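Local coordinates for MMACHC-like protein (Caenorhabditis elegans, PDB 5UJC) that binds cobalamin and probably removes its upper ligand, by reductive decyanation of cyanocobalamin and glutathione-dependent dealkylation of alkylcobalamins, at residues G173-A185 / G230-S242. Numbering follows the deposited sequence. Where two conformers were deposited one is given.
Sequences GLSLHPIYGGHFA and GFRDFGNPTRRYS
The imidazole of His-183 is sandwiched between two arginine stems: Arg-240 CB sits over one face, 3.7 Å from the centroid of the His-183 ring, and Arg-232 CB lies over the opposite face, nearer the rim. With its CG anti to the carbonyl carbon (chi1 -63°), His-183 reaches across to Asp-233. There His-183 NE2 donates to Asp-233 OD1 over 2.8 Å, in a nearly straight bond. The bond meets OD1 from above the carboxylate plane; Arg-240 NE arrives from the other face, while its NH2 takes the syn lone pair of OD2, a side-on salt bridge that fixes the carboxylate. Were His-183 an alanine, a gap would probably open between the two arginine stems and Asp-233 OD1 would lose one of its donors. The edge of the His-183 ring also turns toward the face of Tyr-241 in an offset edge-to-face pair, planes 73° apart.

Gly-182, in the type II' turn 180-183, is held at both ends: its N donates to Arg-232 O (2.9 Å), and its O accepts from Arg-232 NH1 (3.0 Å). Any side chain at Gly-182 would run into Arg-232 CA. Arg-232 NE is hydrogen-bonded to Ser-229 OG.

Farther along, Leu-174 CD1 rests on Phe-231 CD2 (3.7 Å), and Leu-176 CD1 meets Phe-234 CB. Strand 174-176, which pairs with strand 145-147 and contributes to the methylcobalamin pocket, is thereby packed against the loop linking helices 212-225 and 243-250, with Leu-174 also touching helix 212-225.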
# COMPACT_ATOMS: atom_id res chain seq x y z
N GLY A 173 11.72 6.32 5.04
CA GLY A 173 11.21 5.49 6.13
C GLY A 173 10.47 4.26 5.66
O GLY A 173 10.23 4.06 4.44
N LEU A 174 10.02 3.48 6.64
CA LEU A 174 9.45 2.16 6.44
C LEU A 174 8.33 1.95 7.42
O LEU A 174 8.50 2.18 8.63
CB LEU A 174 10.50 1.07 6.65
CG LEU A 174 10.01 -0.38 6.57
CD1 LEU A 174 9.57 -0.73 5.15
CD2 LEU A 174 11.12 -1.32 7.03
N SER A 175 7.18 1.48 6.92
CA SER A 175 6.06 1.08 7.78
C SER A 175 6.06 -0.41 7.98
O SER A 175 6.33 -1.18 7.04
CB SER A 175 4.73 1.50 7.17
OG SER A 175 4.66 2.89 7.03
N LEU A 176 5.70 -0.85 9.19
CA LEU A 176 5.57 -2.26 9.49
C LEU A 176 4.21 -2.57 10.08
O LEU A 176 3.75 -1.94 11.03
CB LEU A 176 6.70 -2.73 10.44
CG LEU A 176 8.12 -2.69 9.85
CD1 LEU A 176 9.16 -2.92 10.93
CD2 LEU A 176 8.29 -3.69 8.71
N HIS A 177 3.57 -3.55 9.46
CA HIS A 177 2.22 -3.98 9.77
C HIS A 177 2.26 -5.03 10.90
O HIS A 177 3.17 -5.85 10.95
CB HIS A 177 1.63 -4.56 8.49
CG HIS A 177 0.17 -4.87 8.56
ND1 HIS A 177 -0.35 -5.94 9.24
CD2 HIS A 177 -0.89 -4.25 7.97
CE1 HIS A 177 -1.67 -5.95 9.10
NE2 HIS A 177 -2.01 -4.94 8.33
N PRO A 178 1.27 -5.01 11.80
CA PRO A 178 1.31 -5.92 12.95
C PRO A 178 1.16 -7.42 12.62
O PRO A 178 1.51 -8.28 13.45
CB PRO A 178 0.14 -5.43 13.82
CG PRO A 178 -0.76 -4.71 12.91
CD PRO A 178 0.13 -4.08 11.88
N ILE A 179 0.57 -7.72 11.47
CA ILE A 179 0.45 -9.11 11.00
C ILE A 179 1.55 -9.41 9.97
O ILE A 179 2.19 -10.46 10.02
CB ILE A 179 -0.93 -9.40 10.35
CG1 ILE A 179 -2.09 -9.04 11.29
CG2 ILE A 179 -1.01 -10.84 9.93
CD1 ILE A 179 -3.47 -9.27 10.68
N TYR A 180 1.74 -8.49 9.01
CA TYR A 180 2.50 -8.77 7.81
C TYR A 180 3.94 -8.24 7.79
O TYR A 180 4.68 -8.56 6.87
CB TYR A 180 1.76 -8.27 6.58
CG TYR A 180 0.37 -8.82 6.48
CD1 TYR A 180 0.15 -10.17 6.27
CD2 TYR A 180 -0.74 -8.01 6.66
CE1 TYR A 180 -1.13 -10.70 6.24
CE2 TYR A 180 -2.02 -8.53 6.68
CZ TYR A 180 -2.22 -9.89 6.46
OH TYR A 180 -3.49 -10.43 6.45
N GLY A 181 4.35 -7.46 8.80
CA GLY A 181 5.68 -6.83 8.75
C GLY A 181 5.73 -5.92 7.54
O GLY A 181 4.93 -5.01 7.42
N GLY A 182 6.67 -6.19 6.63
CA GLY A 182 6.75 -5.49 5.37
C GLY A 182 6.17 -6.25 4.17
O GLY A 182 6.35 -5.81 3.02
N HIS A 183 5.44 -7.33 4.43
CA HIS A 183 4.83 -8.14 3.38
C HIS A 183 3.42 -7.61 3.08
O HIS A 183 2.40 -8.30 3.22
CB HIS A 183 4.77 -9.57 3.84
CG HIS A 183 6.10 -10.19 4.06
ND1 HIS A 183 6.82 -10.78 3.04
CD2 HIS A 183 6.84 -10.35 5.19
CE1 HIS A 183 7.95 -11.25 3.53
NE2 HIS A 183 7.98 -11.00 4.83
N PHE A 184 3.37 -6.34 2.69
CA PHE A 184 2.12 -5.68 2.37
C PHE A 184 2.47 -4.41 1.58
O PHE A 184 3.65 -4.04 1.50
CB PHE A 184 1.34 -5.29 3.66
CG PHE A 184 1.82 -4.01 4.31
CD1 PHE A 184 2.98 -3.97 5.09
CD2 PHE A 184 1.12 -2.84 4.13
CE1 PHE A 184 3.43 -2.77 5.64
CE2 PHE A 184 1.58 -1.63 4.67
CZ PHE A 184 2.73 -1.60 5.43
N ALA A 185 1.46 -3.74 1.03
CA ALA A 185 1.66 -2.44 0.42
C ALA A 185 0.45 -1.57 0.61
O ALA A 185 -0.67 -2.06 0.67
CB ALA A 185 1.95 -2.60 -1.07
N GLY A 230 14.65 -8.76 2.77
CA GLY A 230 14.94 -8.97 4.19
C GLY A 230 14.22 -7.99 5.11
O GLY A 230 13.81 -8.34 6.22
N PHE A 231 14.05 -6.76 4.65
CA PHE A 231 13.39 -5.74 5.45
C PHE A 231 11.97 -6.15 5.83
O PHE A 231 11.42 -5.67 6.82
CB PHE A 231 13.38 -4.37 4.74
CG PHE A 231 12.39 -4.29 3.56
CD1 PHE A 231 12.74 -4.71 2.28
CD2 PHE A 231 11.11 -3.80 3.76
CE1 PHE A 231 11.85 -4.62 1.24
CE2 PHE A 231 10.22 -3.70 2.72
CZ PHE A 231 10.58 -4.10 1.46
N ARG A 232 11.36 -7.01 5.00
CA ARG A 232 9.96 -7.36 5.23
C ARG A 232 9.76 -8.21 6.47
O ARG A 232 8.62 -8.30 6.99
CB ARG A 232 9.37 -8.06 4.00
CG ARG A 232 9.48 -7.26 2.70
CD ARG A 232 8.81 -7.98 1.55
NE ARG A 232 9.16 -7.44 0.25
CZ ARG A 232 8.51 -6.45 -0.36
NH1 ARG A 232 7.48 -5.85 0.24
NH2 ARG A 232 8.90 -6.06 -1.56
N ASP A 233 10.82 -8.90 6.90
CA ASP A 233 10.71 -9.84 8.01
C ASP A 233 10.98 -9.23 9.38
O ASP A 233 10.94 -9.93 10.39
CB ASP A 233 11.62 -11.04 7.76
CG ASP A 233 11.07 -11.95 6.72
OD1 ASP A 233 9.83 -12.09 6.68
OD2 ASP A 233 11.87 -12.53 5.96
N PHE A 234 11.19 -7.92 9.44
CA PHE A 234 11.23 -7.26 10.74
C PHE A 234 9.85 -7.31 11.39
O PHE A 234 8.83 -7.11 10.72
CB PHE A 234 11.78 -5.84 10.62
CG PHE A 234 13.27 -5.81 10.46
CD1 PHE A 234 13.84 -5.98 9.21
CD2 PHE A 234 14.09 -5.70 11.56
CE1 PHE A 234 15.21 -6.02 9.07
CE2 PHE A 234 15.46 -5.70 11.42
CZ PHE A 234 16.02 -5.88 10.17
N GLY A 235 9.84 -7.68 12.70
CA GLY A 235 8.62 -8.00 13.42
C GLY A 235 8.30 -9.48 13.42
O GLY A 235 7.35 -9.91 14.07
N ASN A 236 9.05 -10.26 12.64
CA ASN A 236 8.85 -11.72 12.53
C ASN A 236 7.41 -12.12 12.16
O ASN A 236 6.82 -12.97 12.81
CB ASN A 236 9.26 -12.42 13.82
CG ASN A 236 10.68 -12.11 14.22
OD1 ASN A 236 10.95 -11.75 15.36
ND2 ASN A 236 11.61 -12.25 13.29
N PRO A 237 6.86 -11.51 11.09
CA PRO A 237 5.56 -11.92 10.60
C PRO A 237 5.53 -13.42 10.24
O PRO A 237 6.52 -13.95 9.75
CB PRO A 237 5.38 -11.06 9.34
CG PRO A 237 6.77 -10.81 8.87
CD PRO A 237 7.57 -10.64 10.11
N THR A 238 4.39 -14.06 10.41
CA THR A 238 4.21 -15.45 9.91
C THR A 238 3.47 -15.51 8.59
O THR A 238 3.57 -16.53 7.88
CB THR A 238 3.48 -16.32 10.94
OG1 THR A 238 2.24 -15.70 11.30
CG2 THR A 238 4.34 -16.51 12.16
N ARG A 239 2.76 -14.42 8.24
CA ARG A 239 2.07 -14.34 6.95
C ARG A 239 2.88 -13.42 6.03
O ARG A 239 3.09 -12.24 6.33
CB ARG A 239 0.64 -13.84 7.15
CG ARG A 239 -0.21 -14.78 8.02
CD ARG A 239 -1.53 -14.15 8.44
NE ARG A 239 -2.46 -14.06 7.32
CZ ARG A 239 -3.60 -13.38 7.36
NH1 ARG A 239 -3.97 -12.75 8.47
NH2 ARG A 239 -4.37 -13.32 6.29
N ARG A 240 3.40 -14.01 4.95
CA ARG A 240 4.46 -13.40 4.17
C ARG A 240 4.17 -13.51 2.68
O ARG A 240 3.38 -14.35 2.25
CB ARG A 240 5.80 -14.11 4.49
CG ARG A 240 6.20 -13.99 5.94
CD ARG A 240 7.35 -14.91 6.32
NE ARG A 240 8.61 -14.49 5.74
CZ ARG A 240 9.26 -15.14 4.77
NH1 ARG A 240 8.77 -16.26 4.22
NH2 ARG A 240 10.40 -14.65 4.34
N TYR A 241 4.79 -12.65 1.89
CA TYR A 241 4.81 -12.81 0.44
C TYR A 241 5.39 -14.19 0.08
O TYR A 241 6.35 -14.64 0.71
CB TYR A 241 5.69 -11.77 -0.21
CG TYR A 241 5.15 -10.32 -0.34
CD1 TYR A 241 3.92 -9.93 0.17
CD2 TYR A 241 5.90 -9.37 -1.01
CE1 TYR A 241 3.45 -8.62 -0.02
CE2 TYR A 241 5.43 -8.08 -1.23
CZ TYR A 241 4.21 -7.72 -0.74
OH TYR A 241 3.73 -6.43 -0.96
N SER A 242 4.88 -14.80 -0.98
CA SER A 242 5.48 -15.99 -1.54
C SER A 242 6.85 -15.70 -2.14
O SER A 242 7.20 -14.55 -2.41
CB SER A 242 4.58 -16.56 -2.61
OG SER A 242 4.58 -15.73 -3.76
O HOH W 1 5.12 -7.96 12.29
O HOH W 2 4.06 -10.12 13.07
O HOH W 3 2.03 -13.02 10.84